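Local coordinates for oligopeptide ABC transporter, periplasmic oligopeptide-binding protein, putative (Thermotoga maritima MSB8, PDB 5IPW) that probably binds oligopeptides outside the cytoplasmic membrane and delivers them to an ABC transporter for uptake, at residues D138-D143 and S148-Y153; H130-W135 and V167-S172; G312-L317 and V328-A333. One frame throughout, in Å; residues are numbered along the deposited sequence.

Contact 1: residues D138-D143 and S148-Y153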
# COMPACT_ATOMS: atom_id res chain seq x y z
N ASP A 138 19.36 4.73 17.78
CA ASP A 138 20.44 5.60 17.33
C ASP A 138 20.27 6.14 15.91
O ASP A 138 21.09 6.95 15.46
CB ASP A 138 21.77 4.87 17.46
CG ASP A 138 22.07 4.46 18.89
OD1 ASP A 138 21.83 5.28 19.80
OD2 ASP A 138 22.55 3.33 19.11
N ILE A 139 19.24 5.69 15.19
CA ILE A 139 18.93 6.26 13.88
C ILE A 139 17.55 6.90 13.91
O ILE A 139 17.42 8.11 13.77
CB ILE A 139 19.04 5.23 12.73
CG1 ILE A 139 20.45 4.61 12.73
CG2 ILE A 139 18.73 5.88 11.39
CD1 ILE A 139 20.78 3.74 11.54
N VAL A 140 16.52 6.08 14.11
CA VAL A 140 15.16 6.59 14.15
C VAL A 140 15.04 7.55 15.34
O VAL A 140 14.58 8.68 15.18
CB VAL A 140 14.11 5.46 14.27
CG1 VAL A 140 12.70 6.03 14.35
CG2 VAL A 140 14.21 4.51 13.08
N GLY A 141 15.50 7.10 16.51
CA GLY A 141 15.41 7.89 17.74
C GLY A 141 16.51 8.93 17.95
O GLY A 141 16.71 9.40 19.07
N ASN A 142 17.22 9.27 16.88
CA ASN A 142 18.27 10.28 16.91
C ASN A 142 17.81 11.55 16.19
O ASN A 142 17.59 11.54 14.97
CB ASN A 142 19.53 9.74 16.25
CG ASN A 142 20.65 10.76 16.21
OD1 ASN A 142 20.60 11.73 15.45
ND2 ASN A 142 21.67 10.55 17.03
N ASP A 143 17.70 12.65 16.94
CA ASP A 143 17.09 13.89 16.45
C ASP A 143 17.84 14.54 15.30
O ASP A 143 17.23 15.16 14.43
CB ASP A 143 16.92 14.89 17.60
CG ASP A 143 16.14 14.30 18.79
OD1 ASP A 143 15.61 13.17 18.68
OD2 ASP A 143 16.08 14.98 19.83
N SER A 148 12.21 14.37 12.11
CA SER A 148 10.78 14.06 12.15
C SER A 148 10.58 12.57 12.43
O SER A 148 10.95 11.73 11.62
CB SER A 148 10.10 14.46 10.84
OG SER A 148 8.69 14.42 10.98
N LYS A 149 9.97 12.27 13.57
CA LYS A 149 9.78 10.89 14.01
C LYS A 149 8.60 10.21 13.31
O LYS A 149 7.69 10.88 12.82
CB LYS A 149 9.57 10.85 15.53
CG LYS A 149 10.82 10.55 16.33
CD LYS A 149 12.03 11.41 15.98
CE LYS A 149 13.15 11.15 16.98
NZ LYS A 149 14.39 11.90 16.65
N PRO A 150 8.62 8.86 13.24
CA PRO A 150 7.49 8.13 12.68
C PRO A 150 6.37 7.91 13.69
O PRO A 150 6.59 7.94 14.90
CB PRO A 150 8.11 6.79 12.27
CG PRO A 150 9.22 6.60 13.23
CD PRO A 150 9.76 7.97 13.53
N ASP A 151 5.17 7.71 13.16
CA ASP A 151 3.97 7.40 13.95
C ASP A 151 4.23 6.48 15.15
O ASP A 151 3.96 6.86 16.30
CB ASP A 151 2.87 6.80 13.03
CG ASP A 151 3.43 5.96 11.86
OD1 ASP A 151 4.56 5.43 11.95
OD2 ASP A 151 2.74 5.83 10.83
N TRP A 152 4.76 5.29 14.88
CA TRP A 152 5.00 4.28 15.92
C TRP A 152 6.02 4.71 16.97
O TRP A 152 5.92 4.29 18.12
CB TRP A 152 5.42 2.94 15.30
CG TRP A 152 6.71 3.00 14.53
CD1 TRP A 152 6.85 3.27 13.20
CD2 TRP A 152 8.02 2.79 15.04
NE1 TRP A 152 8.17 3.24 12.86
CE2 TRP A 152 8.92 2.95 13.97
CE3 TRP A 152 8.53 2.49 16.30
CZ2 TRP A 152 10.29 2.82 14.12
CZ3 TRP A 152 9.90 2.35 16.45
CH2 TRP A 152 10.76 2.52 15.37
N TYR A 153 7.00 5.52 16.59
CA TYR A 153 8.00 5.99 17.56
C TYR A 153 7.46 7.09 18.48
O TYR A 153 7.93 7.22 19.61
CB TYR A 153 9.27 6.48 16.86
CG TYR A 153 10.43 6.77 17.81
CD1 TYR A 153 11.33 5.77 18.18
CD2 TYR A 153 10.62 8.04 18.34
CE1 TYR A 153 12.39 6.03 19.04
CE2 TYR A 153 11.67 8.32 19.20
CZ TYR A 153 12.55 7.31 19.55
OH TYR A 153 13.60 7.58 20.40

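Contact 2: residues H130-W135 and V167-S172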
# COMPACT_ATOMS: atom_id res chain seq x y z
N HIS A 130 20.75 -6.64 18.15
CA HIS A 130 21.40 -5.37 18.45
C HIS A 130 21.38 -4.43 17.25
O HIS A 130 21.32 -3.21 17.42
CB HIS A 130 22.82 -5.60 18.96
CG HIS A 130 22.89 -6.54 20.11
ND1 HIS A 130 22.31 -6.26 21.33
CD2 HIS A 130 23.42 -7.79 20.22
CE1 HIS A 130 22.49 -7.29 22.15
NE2 HIS A 130 23.16 -8.23 21.50
N ASP A 131 21.39 -4.98 16.04
CA ASP A 131 21.25 -4.17 14.82
C ASP A 131 19.88 -3.49 14.73
O ASP A 131 19.76 -2.40 14.15
CB ASP A 131 21.50 -5.02 13.58
CG ASP A 131 22.94 -5.42 13.44
OD1 ASP A 131 23.82 -4.57 13.72
OD2 ASP A 131 23.21 -6.57 13.05
N ILE A 132 18.85 -4.14 15.26
CA ILE A 132 17.52 -3.55 15.30
C ILE A 132 17.50 -2.44 16.35
O ILE A 132 17.02 -1.35 16.08
CB ILE A 132 16.44 -4.59 15.62
CG1 ILE A 132 16.41 -5.64 14.51
CG2 ILE A 132 15.07 -3.91 15.75
CD1 ILE A 132 15.50 -6.82 14.77
N VAL A 133 18.06 -2.72 17.52
CA VAL A 133 18.10 -1.74 18.61
C VAL A 133 18.89 -0.52 18.15
O VAL A 133 18.46 0.62 18.31
CB VAL A 133 18.74 -2.32 19.89
CG1 VAL A 133 18.93 -1.23 20.93
CG2 VAL A 133 17.89 -3.44 20.46
N PHE A 134 20.05 -0.77 17.58
CA PHE A 134 20.86 0.30 17.01
C PHE A 134 20.02 1.17 16.09
O PHE A 134 20.05 2.40 16.17
CB PHE A 134 22.02 -0.29 16.22
CG PHE A 134 22.79 0.73 15.45
CD1 PHE A 134 23.62 1.63 16.11
CD2 PHE A 134 22.68 0.81 14.08
CE1 PHE A 134 24.32 2.58 15.40
CE2 PHE A 134 23.38 1.76 13.37
CZ PHE A 134 24.21 2.65 14.03
N TRP A 135 19.26 0.53 15.21
CA TRP A 135 18.41 1.26 14.28
C TRP A 135 17.33 2.09 14.99
O TRP A 135 17.20 3.28 14.70
CB TRP A 135 17.77 0.29 13.28
CG TRP A 135 16.81 0.95 12.36
CD1 TRP A 135 17.11 1.80 11.34
CD2 TRP A 135 15.39 0.82 12.37
NE1 TRP A 135 15.96 2.20 10.71
CE2 TRP A 135 14.89 1.62 11.33
CE3 TRP A 135 14.49 0.11 13.17
CZ2 TRP A 135 13.52 1.72 11.05
CZ3 TRP A 135 13.13 0.22 12.90
CH2 TRP A 135 12.66 1.02 11.85
N VAL A 167 14.31 -9.74 20.06
CA VAL A 167 14.14 -8.30 20.21
C VAL A 167 12.74 -8.05 20.75
O VAL A 167 11.77 -8.70 20.34
CB VAL A 167 14.36 -7.54 18.87
CG1 VAL A 167 13.47 -8.07 17.76
CG2 VAL A 167 14.17 -6.03 19.05
N LYS A 168 12.65 -7.10 21.68
CA LYS A 168 11.41 -6.79 22.37
C LYS A 168 11.06 -5.34 22.13
O LYS A 168 11.87 -4.45 22.40
CB LYS A 168 11.56 -7.07 23.87
CG LYS A 168 10.41 -6.58 24.75
CD LYS A 168 10.62 -6.97 26.21
CE LYS A 168 9.55 -6.35 27.11
NZ LYS A 168 9.45 -7.05 28.41
N PHE A 169 9.86 -5.10 21.62
CA PHE A 169 9.31 -3.76 21.48
C PHE A 169 8.26 -3.59 22.57
O PHE A 169 7.23 -4.27 22.53
CB PHE A 169 8.64 -3.57 20.12
CG PHE A 169 9.59 -3.59 18.95
CD1 PHE A 169 10.05 -4.80 18.43
CD2 PHE A 169 10.02 -2.41 18.36
CE1 PHE A 169 10.92 -4.82 17.35
CE2 PHE A 169 10.89 -2.43 17.28
CZ PHE A 169 11.34 -3.63 16.78
N GLU A 170 8.52 -2.72 23.54
CA GLU A 170 7.54 -2.41 24.59
C GLU A 170 7.02 -1.00 24.40
O GLU A 170 7.77 -0.03 24.50
CB GLU A 170 8.16 -2.55 25.99
CG GLU A 170 7.20 -2.21 27.12
CD GLU A 170 7.65 -2.74 28.47
OE1 GLU A 170 6.77 -3.13 29.28
OE2 GLU A 170 8.87 -2.79 28.72
N PHE A 171 5.72 -0.90 24.12
CA PHE A 171 5.08 0.40 23.96
C PHE A 171 4.45 0.86 25.28
O PHE A 171 4.14 0.04 26.15
CB PHE A 171 4.00 0.32 22.88
CG PHE A 171 4.54 0.18 21.49
CD1 PHE A 171 4.94 1.29 20.78
CD2 PHE A 171 4.65 -1.07 20.89
CE1 PHE A 171 5.44 1.17 19.49
CE2 PHE A 171 5.14 -1.20 19.61
CZ PHE A 171 5.54 -0.08 18.90
N SER A 172 4.29 2.17 25.44
CA SER A 172 3.50 2.70 26.55
C SER A 172 2.04 2.55 26.16
O SER A 172 1.61 3.19 25.21
CB SER A 172 3.82 4.17 26.80
OG SER A 172 3.80 4.92 25.60

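Contact 3: residues G312-L317 and V328-A333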
# COMPACT_ATOMS: atom_id res chain seq x y z
N GLY A 312 -4.42 3.92 -24.98
CA GLY A 312 -3.42 3.85 -26.05
C GLY A 312 -2.20 3.00 -25.73
O GLY A 312 -1.63 2.38 -26.62
N ASN A 313 -1.82 2.97 -24.45
CA ASN A 313 -0.65 2.21 -24.01
C ASN A 313 -0.96 0.73 -23.74
O ASN A 313 -0.18 -0.15 -24.08
CB ASN A 313 -0.06 2.84 -22.75
CG ASN A 313 0.21 4.32 -22.91
OD1 ASN A 313 1.11 4.72 -23.65
ND2 ASN A 313 -0.58 5.15 -22.24
N PHE A 314 -2.12 0.48 -23.13
CA PHE A 314 -2.54 -0.89 -22.86
C PHE A 314 -2.73 -1.71 -24.15
O PHE A 314 -2.22 -2.82 -24.26
CB PHE A 314 -3.84 -0.89 -22.06
CG PHE A 314 -4.31 -2.26 -21.72
CD1 PHE A 314 -3.61 -3.04 -20.81
CD2 PHE A 314 -5.44 -2.79 -22.33
CE1 PHE A 314 -4.03 -4.32 -20.51
CE2 PHE A 314 -5.87 -4.07 -22.03
CZ PHE A 314 -5.16 -4.84 -21.12
N THR A 315 -3.46 -1.15 -25.11
CA THR A 315 -3.63 -1.77 -26.42
C THR A 315 -2.28 -2.13 -27.03
O THR A 315 -2.06 -3.25 -27.48
CB THR A 315 -4.39 -0.84 -27.40
OG1 THR A 315 -5.74 -0.68 -26.96
CG2 THR A 315 -4.39 -1.40 -28.83
N LEU A 316 -1.39 -1.15 -27.04
CA LEU A 316 -0.08 -1.32 -27.64
C LEU A 316 0.73 -2.43 -26.98
O LEU A 316 1.41 -3.21 -27.66
CB LEU A 316 0.68 0.01 -27.59
CG LEU A 316 1.67 0.25 -28.72
CD1 LEU A 316 0.95 0.34 -30.05
CD2 LEU A 316 2.44 1.54 -28.46
N LEU A 317 0.66 -2.51 -25.65
CA LEU A 317 1.33 -3.58 -24.89
C LEU A 317 0.76 -4.94 -25.27
O LEU A 317 1.50 -5.89 -25.51
CB LEU A 317 1.16 -3.37 -23.38
CG LEU A 317 1.95 -2.22 -22.76
CD1 LEU A 317 1.31 -1.77 -21.46
CD2 LEU A 317 3.40 -2.62 -22.54
N VAL A 328 1.24 -9.86 -20.75
CA VAL A 328 0.76 -8.73 -19.98
C VAL A 328 -0.01 -9.27 -18.78
O VAL A 328 -0.99 -10.00 -18.94
CB VAL A 328 -0.16 -7.82 -20.81
CG1 VAL A 328 -0.82 -6.76 -19.94
CG2 VAL A 328 0.63 -7.16 -21.93
N LEU A 329 0.43 -8.89 -17.59
CA LEU A 329 -0.18 -9.35 -16.37
C LEU A 329 -1.26 -8.35 -15.95
O LEU A 329 -0.99 -7.15 -15.82
CB LEU A 329 0.88 -9.53 -15.27
CG LEU A 329 1.95 -10.55 -15.68
CD1 LEU A 329 3.20 -10.40 -14.83
CD2 LEU A 329 1.42 -11.96 -15.60
N LYS A 330 -2.47 -8.87 -15.76
CA LYS A 330 -3.64 -8.05 -15.48
C LYS A 330 -3.73 -7.71 -14.00
O LYS A 330 -4.72 -8.04 -13.34
CB LYS A 330 -4.93 -8.76 -15.93
CG LYS A 330 -5.37 -8.45 -17.35
CD LYS A 330 -4.70 -9.32 -18.39
CE LYS A 330 -5.00 -8.84 -19.80
NZ LYS A 330 -4.15 -9.53 -20.81
N TRP A 331 -2.71 -7.06 -13.47
CA TRP A 331 -2.75 -6.59 -12.09
C TRP A 331 -3.62 -5.35 -12.00
O TRP A 331 -3.71 -4.58 -12.96
CB TRP A 331 -1.34 -6.28 -11.56
CG TRP A 331 -0.40 -7.44 -11.55
CD1 TRP A 331 -0.68 -8.74 -11.87
CD2 TRP A 331 0.97 -7.41 -11.16
NE1 TRP A 331 0.44 -9.51 -11.72
CE2 TRP A 331 1.47 -8.72 -11.29
CE3 TRP A 331 1.83 -6.40 -10.73
CZ2 TRP A 331 2.78 -9.03 -11.00
CZ3 TRP A 331 3.13 -6.73 -10.44
CH2 TRP A 331 3.59 -8.03 -10.57
N ILE A 332 -4.24 -5.15 -10.84
CA ILE A 332 -5.15 -4.02 -10.63
C ILE A 332 -4.60 -3.02 -9.61
O ILE A 332 -3.76 -3.37 -8.77
CB ILE A 332 -6.55 -4.51 -10.18
CG1 ILE A 332 -6.48 -5.22 -8.82
CG2 ILE A 332 -7.15 -5.41 -11.25
CD1 ILE A 332 -7.85 -5.49 -8.20
N ALA A 333 -5.06 -1.78 -9.70
CA ALA A 333 -4.80 -0.77 -8.68
C ALA A 333 -5.76 -1.02 -7.54
O ALA A 333 -6.77 -1.69 -7.71
CB ALA A 333 -4.98 0.63 -9.24

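Contact 1: residues D138-D143 and S148-Y153
The rings of Trp152 and Tyr153 both meet Val140, whose CG1 comes obliquely to each. It lies 4.0 Å from Trp152 CZ2, on the benzo part of the indole, and 4.1 Å from Tyr153 CD1. One face of the indole carries Pro150 CG, 3.4 Å above the plane and offset toward the rim, with Tyr153 CB over the same face, also near the rim, while Phe187 brings its own ring in at about 60°. The glycine just after the helix comes obliquely to the Tyr153 ring near its phenol end, Gly141 CA lying 3.2 Å from Tyr153 OH. Val140 turns CG1 anti to its backbone N (chi1 178°), and this branch also reaches the pyrrolidine, 3.6 Å from Pro150 CD. Beside this apolar patch the Lys149 chain, bent at chi2 and extended from there on, runs past the carbonyl of Val140, with its CE 3.4 Å from Val140 O. The ammonium then forms a salt bridge, Lys149 NZ to Asp143 OD1 at 2.7 Å, meeting the carboxylate on its anti side and 25° out of plane. A second bond, to Thr146 O, ties the same nitrogen to the intervening loop. The arrangement is that of two successive helices joined by a loop: helix 129-140 gives way at Gly141, and the next, with Pro150 at its N-cap position, packs against that C-terminal end.

Contact 2: residues H130-W135 and V167-S172
Ile132 stands at about a right angle to both Val167 and Phe169; both its branches meet Val167, and the shorter also meets Phe169. The longer branch, with CG1 anti to the carbonyl carbon (chi1 -62°) and CD1 extended beyond it, brings Ile132 CD1 to 3.8 Å from Val167 CG1. The shorter branch serves two partners: Ile132 CG2 is 4.0 Å from Val167 CG2 and 3.9 Å from Phe169 CZ. Val167 thus presents both methyls to the same isoleucine, one to each branch. Its CB is directed at the helix, and that of Ile132 at the strand, and the two residues are also the nearest pair of the two backbones, 7.6 Å between Ile132 CA and Val167 CA. Phe169, two residues further along the strand, starts out along the flank of the contact and reaches the helix through the far end of its ring, where the methyl meets CZ obliquely.

Neighbouring parts of the fold enclose the group. Leu115, on strand 110-115, and Leu84 and Tyr127, in loops, pack on Ile132; Val159 of the edge strand 157-163 touches both Val167 and Phe169, and Phe178 lays its ring against Phe169 at about 40°. At the start of the helix His130 NE2 is hydrogen-bonded to Asp164 OD1, in the turn joining strands 157-163 and 166-171, which ties the helix to the sheet by a polar link beside the apolar one.

Between the two segments themselves the chemistry is wholly aliphatic and aromatic, and all three touching residues are buried. The contact thus rests on van der Waals packing and burial of apolar surface, while the polar links of His130 and Asp131 go to residues outside it.

Contact 3: residues G312-L317 and V328-A333
Val328 faces helix 311-324 with its CB, and the two methyls that branch from this atom part toward different residues, Phe314 and Leu317. CG1, anti to the backbone N (chi1 172°), goes to the aromatic ring, where it approaches Phe314 CE1 obliquely at 4.1 Å. CG2 turns to the next turn of the helix and lies 4.1 Å from Leu317 CB, close also to the backbone there, at 3.9 Å from Leu317 O. That carbonyl oxygen accepts a hydrogen bond from Tyr326 OH. The ring of Phe314 has a second neighbour from the strand: Lys330 bends its chain back so that its CE stands near the ring plane, at the edge, 4.2 Å from Phe314 CZ. Lys330 is the centre of an inverse gamma turn, closed by a weak bond from Trp331 N to Leu329 O, at the interruption within strand 326-333. Leu317 is covered further by Leu289 of helix 285-293 and Ile600 of strand 599-602. This is a helix followed directly by a strand, with helix 311-324 packed on the mixed sheet that contains strands 326-333 and 599-602.

Overall arrangement
Contacts 1 and 2 share helix 129-140 and form one continuous region, their centres 12 Å apart. Contact 2 packs the N-terminal half of the helix on strand 166-171; contact 1, nested inside the loop that contact 2 closes, lies at its C-terminal end. The two are joined along the helix by a probable hydrogen bond from Val140 N to Trp135 O (2.9 Å), and by indole packing between Trp152 CZ2 and Trp135 CH2 at 3.7 Å. Contact 3 follows later in the chain and belongs to another sheet, on the opposite side of the chain's centre: its centre is about 40 Å from that of contact 1 and 43 Å from that of contact 2, with nearest atoms about 21 and 25 Å away.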